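Local coordinates for endoglucanase E (Clostridium thermocellum, PDB 2WAO), which probably removes acetyl groups from plant cell-wall polysaccharides through its carbohydrate esterase domain, which also binds cellulose-derived chains, within a larger endoglucanase, at residues 21-32 with 93-104; 44-55 with 67-78. All blocks are in the same frame, centred on the assembly; numbering follows the deposited sequence. Where two conformers were deposited one is given.

Contact 1 (21-32 with 93-104)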
loop_
_atom_site.group_PDB
_atom_site.type_symbol
_atom_site.label_atom_id
_atom_site.label_comp_id
_atom_site.label_asym_id
_atom_site.label_seq_id
_atom_site.Cartn_x
_atom_site.Cartn_y
_atom_site.Cartn_z
ATOM N N ASP A 21 23.150 2.184 0.034
ATOM C CA ASP A 21 23.932 2.405 1.258
ATOM C C ASP A 21 24.283 1.062 1.914
ATOM O O ASP A 21 23.390 0.348 2.376
ATOM C CB ASP A 21 23.122 3.253 2.232
ATOM C CG ASP A 21 23.911 3.633 3.501
ATOM O OD1 ASP A 21 25.022 3.096 3.746
ATOM O OD2 ASP A 21 23.406 4.466 4.266
ATOM N N PRO A 22 25.597 0.736 2.015
ATOM C CA PRO A 22 25.966 -0.560 2.621
ATOM C C PRO A 22 25.538 -0.689 4.093
ATOM O O PRO A 22 25.437 -1.803 4.589
ATOM C CB PRO A 22 27.508 -0.617 2.462
ATOM C CG PRO A 22 27.946 0.840 2.379
ATOM C CD PRO A 22 26.788 1.548 1.639
ATOM N N ASN A 23 25.264 0.418 4.783
ATOM C CA ASN A 23 24.761 0.337 6.169
ATOM C C ASN A 23 23.370 -0.308 6.317
ATOM O O ASN A 23 23.024 -0.805 7.375
ATOM C CB ASN A 23 24.722 1.723 6.808
ATOM C CG ASN A 23 26.089 2.204 7.282
ATOM O OD1 ASN A 23 26.439 3.359 7.078
ATOM N ND2 ASN A 23 26.857 1.332 7.903
ATOM N N GLY A 24 22.567 -0.302 5.260
ATOM C CA GLY A 24 21.248 -0.940 5.356
ATOM C C GLY A 24 20.289 -0.442 4.291
ATOM O O GLY A 24 20.400 0.714 3.853
ATOM N N PRO A 25 19.368 -1.314 3.864
ATOM C CA PRO A 25 18.356 -1.020 2.849
ATOM C C PRO A 25 17.417 0.050 3.347
ATOM O O PRO A 25 17.177 0.136 4.562
ATOM C CB PRO A 25 17.603 -2.336 2.687
ATOM C CG PRO A 25 18.489 -3.369 3.254
ATOM C CD PRO A 25 19.264 -2.702 4.344
ATOM N N LYS A 26 16.953 0.881 2.412
ATOM C CA LYS A 26 16.071 1.990 2.683
ATOM C C LYS A 26 14.771 1.787 1.945
ATOM O O LYS A 26 14.756 1.213 0.854
ATOM C CB LYS A 26 16.683 3.288 2.180
ATOM C CG LYS A 26 17.958 3.717 2.898
ATOM C CD LYS A 26 18.248 5.148 2.509
ATOM C CE LYS A 26 19.703 5.263 2.227
ATOM N NZ LYS A 26 20.092 6.668 1.920
ATOM N N CYS A 27 13.674 2.242 2.560
ATOM C CA CYS A 27 12.342 2.102 1.946
ATOM C C CYS A 27 11.454 3.255 2.419
ATOM O O CYS A 27 11.813 3.983 3.369
ATOM C CB CYS A 27 11.684 0.769 2.261
ATOM S SG CYS A 27 11.197 0.671 3.960
ATOM N N ALA A 28 10.321 3.433 1.738
ATOM C CA ALA A 28 9.440 4.566 2.027
ATOM C C ALA A 28 7.971 4.161 1.968
ATOM O O ALA A 28 7.178 4.520 2.837
ATOM C CB ALA A 28 9.695 5.691 1.059
ATOM N N TRP A 29 7.602 3.392 0.955
ATOM C CA TRP A 29 6.168 3.169 0.719
ATOM C C TRP A 29 5.466 2.387 1.819
ATOM O O TRP A 29 6.047 1.463 2.431
ATOM C CB TRP A 29 5.922 2.538 -0.642
ATOM C CG TRP A 29 6.408 3.394 -1.791
ATOM C CD1 TRP A 29 7.549 3.193 -2.525
ATOM C CD2 TRP A 29 5.795 4.583 -2.317
ATOM N NE1 TRP A 29 7.668 4.176 -3.501
ATOM C CE2 TRP A 29 6.612 5.036 -3.391
ATOM C CE3 TRP A 29 4.596 5.282 -2.034
ATOM C CZ2 TRP A 29 6.282 6.166 -4.166
ATOM C CZ3 TRP A 29 4.273 6.396 -2.796
ATOM C CH2 TRP A 29 5.118 6.843 -3.848
ATOM N N SER A 30 4.193 2.743 2.049
ATOM C CA SER A 30 3.312 1.977 2.946
ATOM C C SER A 30 3.496 0.471 2.736
ATOM O O SER A 30 3.546 -0.021 1.610
ATOM C CB SER A 30 1.834 2.247 2.625
ATOM O OG SER A 30 1.503 3.586 2.794
ATOM N N GLY A 31 3.512 -0.269 3.826
ATOM C CA GLY A 31 3.447 -1.714 3.696
ATOM C C GLY A 31 4.788 -2.355 3.301
ATOM O O GLY A 31 4.857 -3.589 3.170
ATOM N N SER A 32 5.833 -1.541 3.090
ATOM C CA SER A 32 7.209 -2.104 2.946
ATOM C C SER A 32 7.421 -3.046 4.119
ATOM O O SER A 32 7.099 -2.677 5.275
ATOM C CB SER A 32 8.289 -1.029 2.965
ATOM O OG SER A 32 8.129 -0.126 1.881
ATOM N N LYS A 93 6.065 -1.851 7.816
ATOM C CA LYS A 93 6.011 -0.407 7.922
ATOM C C LYS A 93 4.521 -0.003 7.795
ATOM O O LYS A 93 3.894 -0.095 6.708
ATOM C CB LYS A 93 6.844 0.273 6.830
ATOM C CG LYS A 93 6.871 1.809 6.989
ATOM C CD LYS A 93 7.667 2.463 5.809
ATOM C CE LYS A 93 8.023 3.927 6.105
ATOM N NZ LYS A 93 7.006 4.949 5.590
ATOM N N ARG A 94 3.938 0.400 8.904
ATOM C CA ARG A 94 2.490 0.745 8.889
ATOM C C ARG A 94 2.157 2.015 8.131
ATOM O O ARG A 94 1.121 2.087 7.436
ATOM C CB ARG A 94 1.998 0.900 10.319
ATOM C CG ARG A 94 2.054 -0.401 11.060
ATOM C CD ARG A 94 1.943 -0.162 12.600
ATOM N NE ARG A 94 0.798 0.691 13.057
ATOM C CZ ARG A 94 -0.346 0.246 13.598
ATOM N NH1 ARG A 94 -0.637 -1.061 13.691
ATOM N NH2 ARG A 94 -1.250 1.115 14.030
ATOM N N THR A 95 3.010 3.006 8.324
ATOM C CA THR A 95 2.805 4.390 7.913
ATOM C C THR A 95 3.311 4.680 6.496
ATOM O O THR A 95 4.181 3.988 5.942
ATOM C CB THR A 95 3.513 5.331 8.904
ATOM O OG1 THR A 95 4.759 4.724 9.276
ATOM C CG2 THR A 95 2.655 5.527 10.180
ATOM N N GLU A 96 2.777 5.730 5.898
ATOM C CA GLU A 96 3.033 6.007 4.483
ATOM C C GLU A 96 4.348 6.750 4.210
ATOM O O GLU A 96 5.069 7.199 5.136
ATOM C CB GLU A 96 1.859 6.778 3.900
ATOM C CG GLU A 96 1.656 8.152 4.609
ATOM C CD GLU A 96 0.449 8.868 4.056
ATOM O OE1 GLU A 96 0.547 9.443 2.943
ATOM O OE2 GLU A 96 -0.618 8.813 4.741
ATOM N N ALA A 97 4.636 6.879 2.926
ATOM C CA ALA A 97 5.923 7.410 2.449
ATOM C C ALA A 97 6.102 8.854 2.910
ATOM O O ALA A 97 7.232 9.283 3.267
ATOM C CB ALA A 97 5.987 7.292 0.920
ATOM N N SER A 98 5.001 9.602 2.952
ATOM C CA SER A 98 5.112 11.018 3.354
ATOM C C SER A 98 5.613 11.195 4.805
ATOM O O SER A 98 6.070 12.285 5.172
ATOM C CB SER A 98 3.800 11.786 3.148
ATOM O OG SER A 98 2.819 11.330 4.049
ATOM N N LEU A 99 5.535 10.162 5.637
ATOM C CA LEU A 99 6.031 10.271 7.017
ATOM C C LEU A 99 7.541 9.946 7.161
ATOM O O LEU A 99 8.090 9.974 8.270
ATOM C CB LEU A 99 5.215 9.408 7.973
ATOM C CG LEU A 99 3.806 9.924 8.177
ATOM C CD1 LEU A 99 2.888 8.840 8.720
ATOM C CD2 LEU A 99 3.791 11.203 9.092
ATOM N N GLY A 100 8.198 9.619 6.057
ATOM C CA GLY A 100 9.652 9.618 6.058
ATOM C C GLY A 100 10.227 8.303 5.609
ATOM O O GLY A 100 9.594 7.263 5.736
ATOM N N GLU A 101 11.454 8.347 5.105
ATOM C CA GLU A 101 12.178 7.124 4.721
ATOM C C GLU A 101 12.661 6.399 5.946
ATOM O O GLU A 101 12.917 7.014 6.990
ATOM C CB GLU A 101 13.394 7.458 3.834
ATOM C CG GLU A 101 12.971 8.182 2.582
ATOM C CD GLU A 101 14.132 8.861 1.857
ATOM O OE1 GLU A 101 15.309 8.594 2.245
ATOM O OE2 GLU A 101 13.853 9.666 0.920
ATOM N N VAL A 102 12.801 5.090 5.815
ATOM C CA VAL A 102 13.223 4.245 6.914
ATOM C C VAL A 102 14.398 3.406 6.403
ATOM O O VAL A 102 14.361 2.904 5.273
ATOM C CB VAL A 102 12.056 3.317 7.278
ATOM C CG1 VAL A 102 12.493 2.067 8.151
ATOM C CG2 VAL A 102 10.974 4.149 7.964
ATOM N N GLN A 103 15.396 3.248 7.248
ATOM C CA GLN A 103 16.556 2.420 6.904
ATOM C C GLN A 103 16.654 1.324 7.959
ATOM O O GLN A 103 16.562 1.603 9.173
ATOM C CB GLN A 103 17.804 3.305 6.864
ATOM C CG GLN A 103 19.089 2.564 6.448
ATOM C CD GLN A 103 20.278 3.483 6.232
ATOM O OE1 GLN A 103 20.407 4.541 6.892
ATOM N NE2 GLN A 103 21.149 3.111 5.278
ATOM N N PHE A 104 16.818 0.083 7.493
ATOM C CA PHE A 104 16.988 -1.050 8.375
ATOM C C PHE A 104 18.464 -1.256 8.539
ATOM O O PHE A 104 19.190 -1.480 7.556
ATOM C CB PHE A 104 16.246 -2.312 7.866
ATOM C CG PHE A 104 14.771 -2.111 7.826
ATOM C CD1 PHE A 104 14.030 -2.162 8.991
ATOM C CD2 PHE A 104 14.144 -1.769 6.633
ATOM C CE1 PHE A 104 12.654 -1.914 8.971
ATOM C CE2 PHE A 104 12.772 -1.509 6.589
ATOM C CZ PHE A 104 12.025 -1.589 7.766
HETATM O O HOH W 1 0.224 3.730 5.198
HETATM O O HOH W 2 2.902 5.182 1.113
#

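Contact 2 (44-55 with 67-78)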
loop_
_atom_site.group_PDB
_atom_site.type_symbol
_atom_site.label_atom_id
_atom_site.label_comp_id
_atom_site.label_asym_id
_atom_site.label_seq_id
_atom_site.Cartn_x
_atom_site.Cartn_y
_atom_site.Cartn_z
ATOM N N SER A 44 15.727 -8.454 17.774
ATOM C CA SER A 44 15.854 -7.009 17.879
ATOM C C SER A 44 16.216 -6.455 16.499
ATOM O O SER A 44 16.767 -7.170 15.667
ATOM C CB SER A 44 16.937 -6.632 18.903
ATOM O OG SER A 44 16.547 -6.946 20.235
ATOM N N VAL A 45 15.944 -5.176 16.275
ATOM C CA VAL A 45 16.281 -4.521 15.017
ATOM C C VAL A 45 16.696 -3.080 15.307
ATOM O O VAL A 45 16.185 -2.474 16.248
ATOM C CB VAL A 45 15.057 -4.559 14.006
ATOM C CG1 VAL A 45 13.894 -3.728 14.519
ATOM C CG2 VAL A 45 15.470 -4.084 12.583
ATOM N N THR A 46 17.620 -2.550 14.515
ATOM C CA THR A 46 17.926 -1.133 14.558
ATOM C C THR A 46 17.317 -0.463 13.337
ATOM O O THR A 46 17.530 -0.897 12.191
ATOM C CB THR A 46 19.455 -0.901 14.593
ATOM O OG1 THR A 46 19.993 -1.613 15.726
ATOM C CG2 THR A 46 19.773 0.584 14.732
ATOM N N ILE A 47 16.534 0.582 13.610
ATOM C CA ILE A 47 15.793 1.307 12.582
ATOM C C ILE A 47 16.133 2.791 12.643
ATOM O O ILE A 47 16.053 3.405 13.732
ATOM C CB ILE A 47 14.268 1.166 12.811
ATOM C CG1 ILE A 47 13.842 -0.287 12.499
ATOM C CG2 ILE A 47 13.493 2.214 11.920
ATOM C CD1 ILE A 47 12.501 -0.705 13.128
ATOM N N LYS A 48 16.465 3.362 11.490
ATOM C CA LYS A 48 16.507 4.819 11.357
ATOM C C LYS A 48 15.275 5.305 10.603
ATOM O O LYS A 48 14.933 4.740 9.561
ATOM C CB LYS A 48 17.794 5.250 10.650
ATOM C CG LYS A 48 17.907 6.770 10.437
ATOM C CD LYS A 48 19.271 7.119 9.870
ATOM C CE LYS A 48 19.214 8.460 9.180
ATOM N NZ LYS A 48 20.479 8.628 8.451
ATOM N N SER A 49 14.631 6.356 11.105
ATOM C CA SER A 49 13.388 6.880 10.536
ATOM C C SER A 49 13.460 8.386 10.409
ATOM O O SER A 49 13.828 9.075 11.368
ATOM C CB SER A 49 12.186 6.511 11.432
ATOM O OG SER A 49 10.965 6.972 10.788
ATOM N N GLY A 50 13.077 8.891 9.243
ATOM C CA GLY A 50 13.094 10.332 8.983
ATOM C C GLY A 50 11.966 11.102 9.663
ATOM O O GLY A 50 12.110 12.295 9.953
ATOM N N GLY A 51 10.855 10.432 9.940
ATOM C CA GLY A 51 9.695 11.084 10.568
ATOM C C GLY A 51 9.059 10.156 11.578
ATOM O O GLY A 51 9.734 9.274 12.118
ATOM N N GLU A 52 7.759 10.352 11.864
ATOM C CA GLU A 52 7.066 9.493 12.820
ATOM C C GLU A 52 6.522 8.268 12.083
ATOM O O GLU A 52 5.411 8.296 11.556
ATOM C CB GLU A 52 5.924 10.217 13.566
ATOM C CG GLU A 52 5.327 9.318 14.638
ATOM C CD GLU A 52 4.155 9.915 15.356
ATOM O OE1 GLU A 52 3.945 11.139 15.185
ATOM O OE2 GLU A 52 3.448 9.149 16.075
ATOM N N ASN A 53 7.336 7.240 11.978
ATOM C CA ASN A 53 6.889 6.002 11.359
ATOM C C ASN A 53 6.535 4.973 12.417
ATOM O O ASN A 53 7.190 4.869 13.477
ATOM C CB ASN A 53 7.977 5.439 10.419
ATOM C CG ASN A 53 8.001 6.162 9.076
ATOM O OD1 ASN A 53 8.978 6.831 8.724
ATOM N ND2 ASN A 53 6.918 6.035 8.328
ATOM N N TRP A 54 5.541 4.162 12.092
ATOM C CA TRP A 54 5.079 3.127 12.981
ATOM C C TRP A 54 5.284 1.798 12.294
ATOM O O TRP A 54 5.114 1.713 11.069
ATOM C CB TRP A 54 3.568 3.304 13.261
ATOM C CG TRP A 54 3.315 4.390 14.335
ATOM C CD1 TRP A 54 3.438 5.754 14.191
ATOM C CD2 TRP A 54 3.050 4.147 15.721
ATOM N NE1 TRP A 54 3.185 6.388 15.418
ATOM C CE2 TRP A 54 2.962 5.420 16.368
ATOM C CE3 TRP A 54 2.864 2.972 16.482
ATOM C CZ2 TRP A 54 2.675 5.554 17.748
ATOM C CZ3 TRP A 54 2.583 3.109 17.864
ATOM C CH2 TRP A 54 2.501 4.402 18.469
ATOM N N PHE A 55 5.556 0.793 13.115
ATOM C CA PHE A 55 5.833 -0.590 12.691
ATOM C C PHE A 55 5.051 -1.610 13.488
ATOM O O PHE A 55 4.652 -1.361 14.632
ATOM C CB PHE A 55 7.316 -0.921 12.816
ATOM C CG PHE A 55 8.209 0.076 12.133
ATOM C CD1 PHE A 55 8.620 -0.116 10.817
ATOM C CD2 PHE A 55 8.542 1.263 12.791
ATOM C CE1 PHE A 55 9.414 0.866 10.147
ATOM C CE2 PHE A 55 9.341 2.239 12.145
ATOM C CZ PHE A 55 9.773 2.024 10.827
ATOM N N PHE A 67 4.785 -0.124 17.301
ATOM C CA PHE A 67 5.718 0.818 17.950
ATOM C C PHE A 67 6.170 1.845 16.950
ATOM O O PHE A 67 6.102 1.609 15.739
ATOM C CB PHE A 67 6.926 0.083 18.541
ATOM C CG PHE A 67 7.770 -0.613 17.507
ATOM C CD1 PHE A 67 8.847 0.041 16.936
ATOM C CD2 PHE A 67 7.455 -1.935 17.073
ATOM C CE1 PHE A 67 9.650 -0.608 15.957
ATOM C CE2 PHE A 67 8.249 -2.570 16.107
ATOM C CZ PHE A 67 9.319 -1.914 15.541
ATOM N N SER A 68 6.611 2.996 17.426
ATOM C CA SER A 68 7.070 4.013 16.523
ATOM C C SER A 68 8.553 4.202 16.645
ATOM O O SER A 68 9.127 3.956 17.717
ATOM C CB SER A 68 6.425 5.377 16.814
ATOM O OG SER A 68 6.628 5.733 18.170
ATOM N N VAL A 69 9.153 4.685 15.564
ATOM C CA VAL A 69 10.493 5.212 15.593
ATOM C C VAL A 69 10.396 6.594 14.962
ATOM O O VAL A 69 10.067 6.729 13.777
ATOM C CB VAL A 69 11.519 4.307 14.873
ATOM C CG1 VAL A 69 12.937 4.960 14.931
ATOM C CG2 VAL A 69 11.572 2.910 15.491
ATOM N N ASN A 70 10.651 7.625 15.771
ATOM C CA ASN A 70 10.325 9.001 15.362
ATOM C C ASN A 70 11.557 9.912 15.186
ATOM O O ASN A 70 12.179 10.347 16.180
ATOM C CB ASN A 70 9.256 9.614 16.311
ATOM C CG ASN A 70 8.723 10.976 15.807
ATOM O OD1 ASN A 70 9.159 11.473 14.775
ATOM N ND2 ASN A 70 7.784 11.579 16.553
ATOM N N ALA A 71 11.910 10.177 13.933
ATOM C CA ALA A 71 12.977 11.137 13.561
ATOM C C ALA A 71 14.279 10.863 14.322
ATOM O O ALA A 71 14.908 11.789 14.884
ATOM C CB ALA A 71 12.524 12.574 13.764
ATOM N N THR A 72 14.663 9.587 14.333
ATOM C CA THR A 72 15.772 9.103 15.158
ATOM C C THR A 72 16.221 7.734 14.679
ATOM O O THR A 72 15.632 7.159 13.746
ATOM C CB THR A 72 15.367 9.000 16.651
ATOM O OG1 THR A 72 16.538 8.976 17.485
ATOM C CG2 THR A 72 14.458 7.792 16.942
ATOM N N THR A 73 17.285 7.238 15.307
ATOM C CA THR A 73 17.761 5.869 15.107
ATOM C C THR A 73 17.585 5.173 16.435
ATOM O O THR A 73 18.100 5.663 17.465
ATOM C CB THR A 73 19.253 5.859 14.680
ATOM O OG1 THR A 73 19.382 6.505 13.401
ATOM C CG2 THR A 73 19.787 4.432 14.593
ATOM N N SER A 74 16.883 4.029 16.443
ATOM C CA SER A 74 16.703 3.266 17.664
ATOM C C SER A 74 16.835 1.754 17.464
ATOM O O SER A 74 16.404 1.219 16.437
ATOM C CB SER A 74 15.311 3.511 18.275
ATOM O OG SER A 74 15.043 4.897 18.426
ATOM N N THR A 75 17.389 1.090 18.476
ATOM C CA THR A 75 17.359 -0.357 18.568
ATOM C C THR A 75 16.167 -0.733 19.425
ATOM O O THR A 75 15.997 -0.232 20.547
ATOM C CB THR A 75 18.674 -0.920 19.138
ATOM O OG1 THR A 75 19.736 -0.477 18.276
ATOM C CG2 THR A 75 18.629 -2.442 19.142
ATOM N N VAL A 76 15.320 -1.578 18.854
ATOM C CA VAL A 76 14.054 -1.958 19.401
ATOM C C VAL A 76 14.061 -3.460 19.579
ATOM O O VAL A 76 14.383 -4.192 18.643
ATOM C CB VAL A 76 12.903 -1.535 18.394
ATOM C CG1 VAL A 76 11.575 -2.133 18.807
ATOM C CG2 VAL A 76 12.803 -0.016 18.331
ATOM N N LYS A 77 13.717 -3.938 20.774
ATOM C CA LYS A 77 13.468 -5.382 20.952
ATOM C C LYS A 77 12.097 -5.737 20.391
ATOM O O LYS A 77 11.059 -5.313 20.935
ATOM C CB LYS A 77 13.581 -5.790 22.433
ATOM C CG LYS A 77 13.115 -7.218 22.754
ATOM C CD LYS A 77 14.144 -8.251 22.332
ATOM C CE LYS A 77 15.480 -8.039 23.053
ATOM N NZ LYS A 77 15.350 -8.419 24.485
ATOM N N LEU A 78 12.079 -6.514 19.306
ATOM C CA LEU A 78 10.825 -6.856 18.639
ATOM C C LEU A 78 9.968 -7.850 19.389
ATOM O O LEU A 78 8.741 -7.716 19.429
ATOM C CB LEU A 78 11.060 -7.360 17.206
ATOM C CG LEU A 78 11.676 -6.356 16.207
ATOM C CD1 LEU A 78 11.820 -7.114 14.891
ATOM C CD2 LEU A 78 10.793 -5.046 16.076
#

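Contact 1 (21-32 with 93-104)
Cys27 SG meets the edge of the Phe104 ring, 3.8 Å from CE2. Cys27 and Val102 point to the same sheet face; chi1 of 70° places SG between the backbone N and the carbonyl carbon, at that ring edge. Further along, Ala97 CB touches both Ala28 CB and, at 3.8 Å, Trp29 CE3. Trp29 NE1 bonds outside the contact, to Tyr198 O. Between these apolar groups Lys93 runs extended as far as CE, then bends at chi4 (-93°). Its NZ donates to Ala28 O at 2.8 Å and to Thr95 O at 3.0 Å, so one buried ammonium ties two loops. Ser30 OG packs against Glu96 CB, and a water joins it to Arg94 O. At the other end Gln103 is fully extended. Its NE2 lies 2.8 Å from Asp21 OD2, above the carboxylate plane, and 2.9 Å from Gly24 O. Both acceptors lie in the amide plane, so the two bonds fix the rotation of the amide. Asp21 OD1 takes Asn23 N in an Asx turn. Paired backbone bonds between Cys27 and Val102 make this a short antiparallel bridge, adding strand 26-27 to strand 102-108 in the beta-sandwich domain of a family 2 carbohydrate esterase.

Contact 2 (44-55 with 67-78)
Phe67 CG sits between its backbone N and carbonyl carbon (chi1 63°), which swings the ring toward the neighbouring strand, to Phe55. There one face of the Phe67 ring meets Phe55 CB, 3.5 Å from CZ. Phe55 CG is anti to its own carbonyl carbon (chi1 -52°), and this leaves the Phe55 ring slid off the Phe67 ring. The two planes are near parallel, at 26°, but the rings barely overlap. The segments form two antiparallel strand pairs of a beta-sandwich, one in each sheet: 44-49 with 73-78 and 52-55 with 67-70. Both segments turn a corner, at Gly50-Gly51 and at Ala71-Thr72, and so pass from one sheet to the other.

Inside this bend the apolar side chains close on each other. Ile47 CD1 reaches the edge of the Phe67 ring, 4.0 Å from CE1, and also lies over the face of the Phe55 ring. Val76 CG1 takes the Phe67 face opposite Phe55 CB. Val69 CB packs against both Ile47 CG2 and Phe55 CE2. Val45 CG1 packs on Leu78 CD2 at 3.7 Å, and Leu91 of strand 85-93 touches Val45, Phe55 and Phe67.

The other face of the strands is more polar. Thr46 OG1 and Thr75 OG1 share a hydrogen bond of 2.8 Å. The chain of Lys48 runs past Thr73 OG1. Asn70 CG meets Glu52 CB as the two side chains cross at a slant. Trp54 NE1 donates almost straight to Glu52 OE2 at 2.9 Å, in the plane of the indole, and this bond helps fix the turn of the ring. Over one face of that indole stands Ser68 CB, 3.6 Å from the centroid of the five-membered ring.

Contact 2 is nested in the chain between the two segments of contact 1. They share one five-stranded sheet, where strand 102-108 of contact 1 lies beside strand 43-49 of contact 2, and Gln103 N bonds to Lys48 O. Lys93 also reaches the second sheet, beside strand 52-59. Contact 1 is mostly buried. Its strand pairing is short, and side-chain bonds from Gln103 and Lys93 to carbonyl oxygens add to its backbone bonds. Its Glu96 bonds to Ser176 of the glycan pocket. Contact 2 is only partly buried and farther from the sugar. It relies on longer strand pairing, with an aromatic and aliphatic interior and a more exposed, polar outer face. Thr95 OG1 also bonds to Trp54 N.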